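Local coordinates for PT26-6P (Thermococcus sp., PDB 2WB7), which is of unknown function but is encoded by an extrachromosomal mobile element of a euryarchaeon and is built of three domains with novel folds, at residues Pro58-Pro68 against Asn291-Asn299; Asn225-Gly236 against Leu254-Leu263. All coordinates share one frame; numbering follows the deposited sequence.

Interaction 1: residues Pro58-Pro68 against Asn291-Asn299; sequences PGLIYGFSAFP and NPGYFQPAN
Tyr294 holds CG anti to its backbone nitrogen (chi1 171°), sending its hydroxyl into the notch lined by Pro58, Leu60 and Ile61; Phe295, with CG beside the backbone nitrogen (chi1 -65°), lays its ring along Ala66 and Pro68. The two rings lie against each other as well, Tyr294 CD2 standing over the centre of the Phe295 ring. Ala66 O sits at the edge of the Tyr294 ring, in its plane and 3.4 Å from Tyr294 CE2, and approaches the Phe295 ring obliquely. At its far end Tyr294 OH donates a weak hydrogen bond to Leu60 O (3.4 Å), while Pro58 CG comes within 3.5 Å of Tyr294 OH, its side chain crossing the tyrosine at about a right angle. Pro68 fills the base of the contact, CG resting on Tyr294 O at 3.2 Å and CB beside Phe295 O. An alanine in place of Tyr294 would probably open a gap between Pro58 and Pro68 and leave Leu60 O without this donor. Phe295 also packs on Val127 of strand 120-129, so the loop touches more than one strand of the neighbouring sheet. Here a beta-hairpin, turned through a type II' turn from Tyr62 to Ser65, receives the loop between strands 281-290 and 301-314, joining the first immunoglobulin-like domain to the second.

Interaction 2: residues Asn225-Gly236 against Leu254-Leu263; sequences NDVATIDGGMLG and LYQNKYAGAL
Met234 and Tyr255 form a single beta bridge in the parallel pattern, their CA atoms 4.5 Å apart: Met234 N donates to Leu254 O at 2.9 Å, and Gln256 N to Met234 O at 3.0 Å. Just before the bridge, residues Ile230 to Gly233 make a type II beta turn, and the side chain of Gln256 plugs into it. The glutamine chain bends at chi2 (-64°), which turns its amide back to the turn's polar backbone. Gln256 OE1 receives Ile230 N on a lone pair, at 3.2 Å. On the other side of the amide, NE2 donates to Ile230 O and to Gly233 O, both acceptors lying close to the amide plane; the bond to Gly233 O comes from above that carbonyl's plane. Three bonds thus fix the rotation of the amide, and Gly233 suits its place because a CB there would run into Gln256 NE2. Ile230 slides past this amide in the opposite direction, placing CD1 3.7 Å from Leu254 CB; both residues also pack on Ala27 of helix 21-34. Met234, a selenomethionine, lies alongside Tyr255 and points the same way, with CB over one ring face and SE 5.5 Å from the ring centroid, an oblique Met-aromatic contact. Near the end of strand 253-261 and just past it, Tyr259 CD1 and Leu263 CD2 receive Ala228 CB from the loop. The Tyr259 ring is clasped by Asn257 CB on one face and Leu263 CD1 on the opposite face, and its hydroxyl bonds to Ile268 O. Between the amide and Ala228 a water lies 2.9 Å from both Gln256 OE1 and Ala228 O, to which it can donate, and accepts from Asn257 N at 3.1 Å.

How the interactions relate
Along the chain the order is 58-68, 225-236, 254-263, 291-299, so both segments of interaction 2 fall between those of interaction 1. Their centres are about 19 Å apart, yet the contacts meet directly: Tyr62 OH is hydrogen-bonded to Tyr259 O, and Phe64 N probably to Gly261 O, at 2.9 Å. The eight-stranded antiparallel sheet is common to both, since strand 253-261 belongs to it and loop 291-299 follows its strand 281-290. Strand 221-222, which leads into 225-236, pairs in parallel with strand 52-62 of the mixed sheet carrying hairpin 58-68. Interaction 1 joins the two immunoglobulin-like domains, interaction 2 packs loop 225-236 on strand 253-261, and the bonds between them add to the join.

Interaction 1: residues Pro58-Pro68 against Asn291-Asn299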
loop_
_atom_site.group_PDB
_atom_site.type_symbol
_atom_site.label_atom_id
_atom_site.label_comp_id
_atom_site.label_asym_id
_atom_site.label_seq_id
_atom_site.Cartn_x
_atom_site.Cartn_y
_atom_site.Cartn_z
ATOM N N PRO A 58 -12.183 -1.233 -14.516
ATOM C CA PRO A 58 -10.881 -1.889 -14.383
ATOM C C PRO A 58 -11.042 -3.365 -14.060
ATOM O O PRO A 58 -12.079 -3.772 -13.544
ATOM C CB PRO A 58 -10.234 -1.163 -13.201
ATOM C CG PRO A 58 -10.955 0.142 -13.107
ATOM C CD PRO A 58 -12.359 -0.138 -13.546
ATOM N N GLY A 59 -10.028 -4.160 -14.387
ATOM C CA GLY A 59 -10.006 -5.561 -14.006
ATOM C C GLY A 59 -9.581 -5.695 -12.556
ATOM O O GLY A 59 -10.025 -6.597 -11.846
ATOM N N LEU A 60 -8.723 -4.783 -12.111
ATOM C CA LEU A 60 -8.315 -4.733 -10.716
ATOM C C LEU A 60 -8.558 -3.351 -10.078
ATOM O O LEU A 60 -8.105 -2.313 -10.589
ATOM C CB LEU A 60 -6.841 -5.099 -10.608
ATOM C CG LEU A 60 -6.322 -5.130 -9.175
ATOM C CD1 LEU A 60 -6.488 -6.542 -8.601
ATOM C CD2 LEU A 60 -4.851 -4.643 -9.105
ATOM N N ILE A 61 -9.288 -3.344 -8.968
ATOM C CA ILE A 61 -9.426 -2.157 -8.129
ATOM C C ILE A 61 -8.818 -2.516 -6.785
ATOM O O ILE A 61 -9.194 -3.516 -6.177
ATOM C CB ILE A 61 -10.898 -1.791 -7.893
ATOM C CG1 ILE A 61 -11.641 -1.663 -9.220
ATOM C CG2 ILE A 61 -11.028 -0.505 -7.072
ATOM C CD1 ILE A 61 -13.109 -1.277 -9.056
ATOM N N TYR A 62 -7.857 -1.731 -6.325
ATOM C CA TYR A 62 -7.297 -2.010 -5.023
ATOM C C TYR A 62 -8.085 -1.274 -3.942
ATOM O O TYR A 62 -8.298 -0.062 -4.027
ATOM C CB TYR A 62 -5.813 -1.654 -4.963
ATOM C CG TYR A 62 -5.209 -1.958 -3.612
ATOM C CD1 TYR A 62 -4.426 -3.101 -3.413
ATOM C CD2 TYR A 62 -5.442 -1.121 -2.522
ATOM C CE1 TYR A 62 -3.879 -3.394 -2.160
ATOM C CE2 TYR A 62 -4.908 -1.406 -1.268
ATOM C CZ TYR A 62 -4.129 -2.541 -1.093
ATOM O OH TYR A 62 -3.601 -2.809 0.150
ATOM N N GLY A 63 -8.547 -2.026 -2.945
ATOM C CA GLY A 63 -9.198 -1.455 -1.763
ATOM C C GLY A 63 -10.329 -0.478 -2.033
ATOM O O GLY A 63 -11.259 -0.781 -2.766
ATOM N N PHE A 64 -10.249 0.708 -1.445
ATOM C CA PHE A 64 -11.350 1.648 -1.527
ATOM C C PHE A 64 -11.086 2.755 -2.531
ATOM O O PHE A 64 -11.368 3.918 -2.253
ATOM C CB PHE A 64 -11.623 2.268 -0.157
ATOM C CG PHE A 64 -12.038 1.274 0.891
ATOM C CD1 PHE A 64 -13.351 0.858 0.978
ATOM C CD2 PHE A 64 -11.118 0.764 1.800
ATOM C CE1 PHE A 64 -13.739 -0.048 1.937
ATOM C CE2 PHE A 64 -11.503 -0.152 2.753
ATOM C CZ PHE A 64 -12.815 -0.555 2.824
ATOM N N SER A 65 -10.556 2.409 -3.701
ATOM C CA SER A 65 -10.269 3.428 -4.712
ATOM C C SER A 65 -11.479 3.792 -5.570
ATOM O O SER A 65 -12.450 3.049 -5.684
ATOM C CB SER A 65 -9.135 2.997 -5.626
ATOM O OG SER A 65 -8.215 2.197 -4.931
ATOM N N ALA A 66 -11.403 4.971 -6.163
ATOM C CA ALA A 66 -12.365 5.403 -7.144
ATOM C C ALA A 66 -11.845 4.869 -8.474
ATOM O O ALA A 66 -10.651 4.621 -8.613
ATOM C CB ALA A 66 -12.441 6.913 -7.150
ATOM N N PHE A 67 -12.717 4.664 -9.449
ATOM C CA PHE A 67 -12.265 4.024 -10.680
ATOM C C PHE A 67 -13.069 4.495 -11.862
ATOM O O PHE A 67 -14.234 4.851 -11.714
ATOM C CB PHE A 67 -12.366 2.506 -10.550
ATOM C CG PHE A 67 -13.704 2.038 -10.083
ATOM C CD1 PHE A 67 -14.723 1.791 -10.986
ATOM C CD2 PHE A 67 -13.952 1.857 -8.741
ATOM C CE1 PHE A 67 -15.969 1.358 -10.548
ATOM C CE2 PHE A 67 -15.188 1.429 -8.294
ATOM C CZ PHE A 67 -16.199 1.181 -9.197
ATOM N N PRO A 68 -12.452 4.490 -13.047
ATOM C CA PRO A 68 -13.170 4.978 -14.203
ATOM C C PRO A 68 -14.170 3.928 -14.637
ATOM O O PRO A 68 -13.865 2.735 -14.629
ATOM C CB PRO A 68 -12.069 5.142 -15.263
ATOM C CG PRO A 68 -10.904 4.332 -14.796
ATOM C CD PRO A 68 -11.228 3.765 -13.425
ATOM N N ASN A 291 -1.391 8.122 -9.321
ATOM C CA ASN A 291 -1.105 6.895 -10.047
ATOM C C ASN A 291 -1.519 7.048 -11.517
ATOM O O ASN A 291 -2.717 7.054 -11.843
ATOM C CB ASN A 291 -1.786 5.706 -9.373
ATOM C CG ASN A 291 -1.756 4.479 -10.227
ATOM O OD1 ASN A 291 -1.437 4.555 -11.411
ATOM N ND2 ASN A 291 -2.088 3.331 -9.642
ATOM N N PRO A 292 -0.510 7.170 -12.407
ATOM C CA PRO A 292 -0.606 7.808 -13.728
ATOM C C PRO A 292 -1.703 7.242 -14.626
ATOM O O PRO A 292 -1.680 6.051 -14.952
ATOM C CB PRO A 292 0.776 7.535 -14.356
ATOM C CG PRO A 292 1.683 7.176 -13.210
ATOM C CD PRO A 292 0.790 6.491 -12.218
ATOM N N GLY A 293 -2.654 8.085 -15.027
ATOM C CA GLY A 293 -3.659 7.679 -16.011
ATOM C C GLY A 293 -4.356 6.394 -15.625
ATOM O O GLY A 293 -4.569 5.513 -16.454
ATOM N N TYR A 294 -4.715 6.280 -14.358
ATOM C CA TYR A 294 -5.474 5.134 -13.931
ATOM C C TYR A 294 -6.922 5.386 -14.277
ATOM O O TYR A 294 -7.706 4.451 -14.382
ATOM C CB TYR A 294 -5.336 4.924 -12.432
ATOM C CG TYR A 294 -6.265 3.876 -11.904
ATOM C CD1 TYR A 294 -6.062 2.535 -12.197
ATOM C CD2 TYR A 294 -7.358 4.223 -11.122
ATOM C CE1 TYR A 294 -6.920 1.564 -11.721
ATOM C CE2 TYR A 294 -8.223 3.257 -10.642
ATOM C CZ TYR A 294 -7.993 1.931 -10.947
ATOM O OH TYR A 294 -8.834 0.961 -10.474
ATOM N N PHE A 295 -7.266 6.655 -14.462
ATOM C CA PHE A 295 -8.638 7.051 -14.777
ATOM C C PHE A 295 -8.870 7.223 -16.274
ATOM O O PHE A 295 -9.985 7.500 -16.695
ATOM C CB PHE A 295 -8.993 8.349 -14.065
ATOM C CG PHE A 295 -9.017 8.238 -12.563
ATOM C CD1 PHE A 295 -7.922 8.623 -11.798
ATOM C CD2 PHE A 295 -10.138 7.760 -11.916
ATOM C CE1 PHE A 295 -7.945 8.518 -10.413
ATOM C CE2 PHE A 295 -10.172 7.660 -10.529
ATOM C CZ PHE A 295 -9.073 8.038 -9.779
ATOM N N GLN A 296 -7.812 7.079 -17.071
ATOM C CA GLN A 296 -7.933 7.051 -18.528
ATOM C C GLN A 296 -9.143 6.207 -18.895
ATOM O O GLN A 296 -9.292 5.120 -18.359
ATOM C CB GLN A 296 -6.689 6.392 -19.130
ATOM C CG GLN A 296 -5.486 7.303 -19.271
ATOM C CD GLN A 296 -5.875 8.622 -19.916
ATOM O OE1 GLN A 296 -6.286 9.569 -19.233
ATOM N NE2 GLN A 296 -5.763 8.688 -21.242
ATOM N N PRO A 297 -10.005 6.676 -19.821
ATOM C CA PRO A 297 -9.980 7.899 -20.629
ATOM C C PRO A 297 -10.454 9.124 -19.865
ATOM O O PRO A 297 -10.305 10.244 -20.348
ATOM C CB PRO A 297 -10.962 7.600 -21.767
ATOM C CG PRO A 297 -11.551 6.258 -21.494
ATOM C CD PRO A 297 -11.171 5.834 -20.130
ATOM N N ALA A 298 -11.046 8.933 -18.693
ATOM C CA ALA A 298 -11.367 10.079 -17.845
ATOM C C ALA A 298 -10.068 10.759 -17.418
ATOM O O ALA A 298 -8.974 10.157 -17.493
ATOM C CB ALA A 298 -12.179 9.645 -16.621
ATOM N N ASN A 299 -10.188 11.998 -16.947
ATOM C CA ASN A 299 -9.025 12.726 -16.472
ATOM C C ASN A 299 -9.296 13.727 -15.352
ATOM O O ASN A 299 -9.007 14.910 -15.497
ATOM C CB ASN A 299 -8.362 13.440 -17.634
ATOM C CG ASN A 299 -7.040 14.047 -17.242
ATOM O OD1 ASN A 299 -6.278 13.450 -16.474
ATOM N ND2 ASN A 299 -6.760 15.249 -17.748
#

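Interaction 2: residues Asn225-Gly236 against Leu254-Leu263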
loop_
_atom_site.group_PDB
_atom_site.type_symbol
_atom_site.label_atom_id
_atom_site.label_comp_id
_atom_site.label_asym_id
_atom_site.label_seq_id
_atom_site.Cartn_x
_atom_site.Cartn_y
_atom_site.Cartn_z
ATOM N N ASN A 225 -2.928 -6.433 0.052
ATOM C CA ASN A 225 -1.941 -5.479 -0.421
ATOM C C ASN A 225 -0.613 -6.145 -0.778
ATOM O O ASN A 225 0.308 -5.486 -1.261
ATOM C CB ASN A 225 -1.725 -4.356 0.609
ATOM C CG ASN A 225 -1.256 -4.870 1.972
ATOM O OD1 ASN A 225 -1.414 -6.048 2.308
ATOM N ND2 ASN A 225 -0.684 -3.975 2.768
ATOM N N ASP A 226 -0.516 -7.452 -0.550
ATOM C CA ASP A 226 0.710 -8.180 -0.887
ATOM C C ASP A 226 1.130 -7.863 -2.306
ATOM O O ASP A 226 2.303 -7.954 -2.651
ATOM C CB ASP A 226 0.508 -9.683 -0.757
ATOM C CG ASP A 226 -0.037 -10.069 0.579
ATOM O OD1 ASP A 226 -0.580 -9.177 1.277
ATOM O OD2 ASP A 226 0.084 -11.266 0.928
ATOM N N VAL A 227 0.161 -7.498 -3.134
ATOM C CA VAL A 227 0.451 -7.041 -4.489
ATOM C C VAL A 227 1.370 -5.804 -4.484
ATOM O O VAL A 227 2.160 -5.592 -5.412
ATOM C CB VAL A 227 -0.851 -6.701 -5.243
ATOM C CG1 VAL A 227 -0.533 -6.296 -6.671
ATOM C CG2 VAL A 227 -1.830 -7.887 -5.196
ATOM N N ALA A 228 1.268 -5.010 -3.415
ATOM C CA ALA A 228 1.988 -3.751 -3.288
ATOM C C ALA A 228 3.368 -3.879 -2.648
ATOM O O ALA A 228 3.650 -3.262 -1.634
ATOM C CB ALA A 228 1.150 -2.755 -2.525
ATOM N N THR A 229 4.232 -4.669 -3.260
ATOM C CA THR A 229 5.582 -4.849 -2.775
ATOM C C THR A 229 6.555 -4.167 -3.709
ATOM O O THR A 229 6.415 -4.279 -4.914
ATOM C CB THR A 229 5.931 -6.330 -2.788
ATOM O OG1 THR A 229 5.230 -6.980 -1.726
ATOM C CG2 THR A 229 7.423 -6.533 -2.615
ATOM N N ILE A 230 7.538 -3.459 -3.163
ATOM C CA ILE A 230 8.659 -3.003 -3.983
ATOM C C ILE A 230 9.849 -3.953 -3.821
ATOM O O ILE A 230 10.097 -4.474 -2.738
ATOM C CB ILE A 230 9.079 -1.562 -3.662
ATOM C CG1 ILE A 230 9.415 -1.416 -2.187
ATOM C CG2 ILE A 230 7.978 -0.591 -4.035
ATOM C CD1 ILE A 230 9.995 -0.043 -1.843
ATOM N N ASP A 231 10.568 -4.192 -4.909
ATOM C CA ASP A 231 11.706 -5.104 -4.880
ATOM C C ASP A 231 12.811 -4.516 -4.021
ATOM O O ASP A 231 13.292 -3.408 -4.287
ATOM C CB ASP A 231 12.257 -5.343 -6.291
ATOM C CG ASP A 231 11.262 -6.045 -7.209
ATOM O OD1 ASP A 231 10.531 -6.950 -6.732
ATOM O OD2 ASP A 231 11.215 -5.685 -8.411
ATOM N N GLY A 232 13.227 -5.252 -2.999
ATOM C CA GLY A 232 14.328 -4.793 -2.158
ATOM C C GLY A 232 13.944 -3.827 -1.049
ATOM O O GLY A 232 14.803 -3.439 -0.247
ATOM N N GLY A 233 12.671 -3.428 -0.991
ATOM C CA GLY A 233 12.190 -2.617 0.127
ATOM C C GLY A 233 12.479 -3.325 1.438
ATOM O O GLY A 233 12.467 -4.547 1.488
HETATM N N MSE A 234 12.728 -2.572 2.505
HETATM C CA MSE A 234 13.177 -3.186 3.749
HETATM C C MSE A 234 12.095 -3.376 4.814
HETATM O O MSE A 234 11.043 -2.755 4.765
HETATM C CB MSE A 234 14.362 -2.420 4.355
HETATM C CG MSE A 234 15.348 -3.354 5.036
HETATM SE SE MSE A 234 16.572 -2.500 6.233
HETATM C CE MSE A 234 15.283 -1.805 7.502
ATOM N N LEU A 235 12.386 -4.259 5.767
ATOM C CA LEU A 235 11.571 -4.472 6.957
ATOM C C LEU A 235 12.400 -4.190 8.202
ATOM O O LEU A 235 13.597 -4.485 8.229
ATOM C CB LEU A 235 11.129 -5.925 7.032
ATOM C CG LEU A 235 10.254 -6.342 5.862
ATOM C CD1 LEU A 235 10.176 -7.871 5.733
ATOM C CD2 LEU A 235 8.875 -5.718 6.063
ATOM N N GLY A 236 11.758 -3.652 9.235
ATOM C CA GLY A 236 12.389 -3.525 10.532
ATOM C C GLY A 236 13.567 -2.568 10.585
ATOM O O GLY A 236 13.550 -1.500 9.990
ATOM N N LEU A 254 14.609 2.268 1.102
ATOM C CA LEU A 254 13.177 2.266 0.884
ATOM C C LEU A 254 12.579 1.255 1.832
ATOM O O LEU A 254 13.184 0.222 2.113
ATOM C CB LEU A 254 12.863 1.857 -0.539
ATOM C CG LEU A 254 13.273 2.858 -1.625
ATOM C CD1 LEU A 254 12.625 2.422 -2.952
ATOM C CD2 LEU A 254 12.881 4.297 -1.246
ATOM N N TYR A 255 11.400 1.539 2.354
ATOM C CA TYR A 255 10.759 0.554 3.219
ATOM C C TYR A 255 9.576 -0.071 2.495
ATOM O O TYR A 255 8.934 0.576 1.668
ATOM C CB TYR A 255 10.327 1.188 4.557
ATOM C CG TYR A 255 11.359 1.046 5.659
ATOM C CD1 TYR A 255 12.378 1.979 5.824
ATOM C CD2 TYR A 255 11.316 -0.032 6.532
ATOM C CE1 TYR A 255 13.316 1.834 6.824
ATOM C CE2 TYR A 255 12.241 -0.184 7.528
ATOM C CZ TYR A 255 13.231 0.742 7.674
ATOM O OH TYR A 255 14.146 0.567 8.680
ATOM N N GLN A 256 9.293 -1.332 2.779
ATOM C CA GLN A 256 8.002 -1.854 2.383
ATOM C C GLN A 256 6.975 -1.044 3.190
ATOM O O GLN A 256 7.249 -0.637 4.332
ATOM C CB GLN A 256 7.881 -3.351 2.688
ATOM C CG GLN A 256 8.878 -4.262 1.983
ATOM C CD GLN A 256 8.717 -4.266 0.480
ATOM O OE1 GLN A 256 7.625 -4.046 -0.052
ATOM N NE2 GLN A 256 9.813 -4.521 -0.223
ATOM N N ASN A 257 5.810 -0.787 2.597
ATOM C CA ASN A 257 4.707 -0.151 3.311
ATOM C C ASN A 257 3.516 -1.093 3.331
ATOM O O ASN A 257 3.295 -1.830 2.385
ATOM C CB ASN A 257 4.263 1.137 2.610
ATOM C CG ASN A 257 5.161 2.313 2.896
ATOM O OD1 ASN A 257 6.027 2.646 2.099
ATOM N ND2 ASN A 257 4.951 2.960 4.022
ATOM N N LYS A 258 2.732 -1.044 4.399
ATOM C CA LYS A 258 1.436 -1.686 4.427
ATOM C C LYS A 258 0.406 -0.626 4.011
ATOM O O LYS A 258 0.407 0.478 4.540
ATOM C CB LYS A 258 1.154 -2.166 5.843
ATOM C CG LYS A 258 0.236 -3.370 5.941
ATOM C CD LYS A 258 -0.471 -3.411 7.294
ATOM C CE LYS A 258 0.350 -2.744 8.418
ATOM N NZ LYS A 258 -0.407 -2.670 9.737
ATOM N N TYR A 259 -0.459 -0.947 3.054
ATOM C CA TYR A 259 -1.393 0.045 2.512
ATOM C C TYR A 259 -2.842 -0.289 2.808
ATOM O O TYR A 259 -3.200 -1.458 2.844
ATOM C CB TYR A 259 -1.264 0.130 0.994
ATOM C CG TYR A 259 0.062 0.615 0.475
ATOM C CD1 TYR A 259 1.004 -0.285 -0.006
ATOM C CD2 TYR A 259 0.359 1.972 0.435
ATOM C CE1 TYR A 259 2.225 0.157 -0.495
ATOM C CE2 TYR A 259 1.564 2.426 -0.044
ATOM C CZ TYR A 259 2.494 1.516 -0.518
ATOM O OH TYR A 259 3.707 1.950 -1.004
ATOM N N ALA A 260 -3.669 0.742 2.989
ATOM C CA ALA A 260 -5.118 0.598 2.990
ATOM C C ALA A 260 -5.723 1.824 2.306
ATOM O O ALA A 260 -5.159 2.915 2.390
ATOM C CB ALA A 260 -5.652 0.465 4.407
ATOM N N GLY A 261 -6.864 1.663 1.639
ATOM C CA GLY A 261 -7.499 2.804 0.990
ATOM C C GLY A 261 -7.432 2.821 -0.531
ATOM O O GLY A 261 -7.538 1.784 -1.171
ATOM N N ALA A 262 -7.256 4.009 -1.104
ATOM C CA ALA A 262 -7.357 4.193 -2.546
ATOM C C ALA A 262 -6.019 3.989 -3.257
ATOM O O ALA A 262 -5.531 4.865 -3.967
ATOM C CB ALA A 262 -7.914 5.571 -2.845
ATOM N N LEU A 263 -5.437 2.814 -3.089
ATOM C CA LEU A 263 -4.095 2.581 -3.601
ATOM C C LEU A 263 -4.011 2.643 -5.123
ATOM O O LEU A 263 -2.948 2.933 -5.672
ATOM C CB LEU A 263 -3.524 1.256 -3.088
ATOM C CG LEU A 263 -2.043 1.006 -3.391
ATOM C CD1 LEU A 263 -1.131 2.036 -2.717
ATOM C CD2 LEU A 263 -1.676 -0.411 -2.946
HETATM O O HOH W 1 1.473 -3.708 0.683
HETATM O O HOH W 2 5.822 -1.780 -0.305
#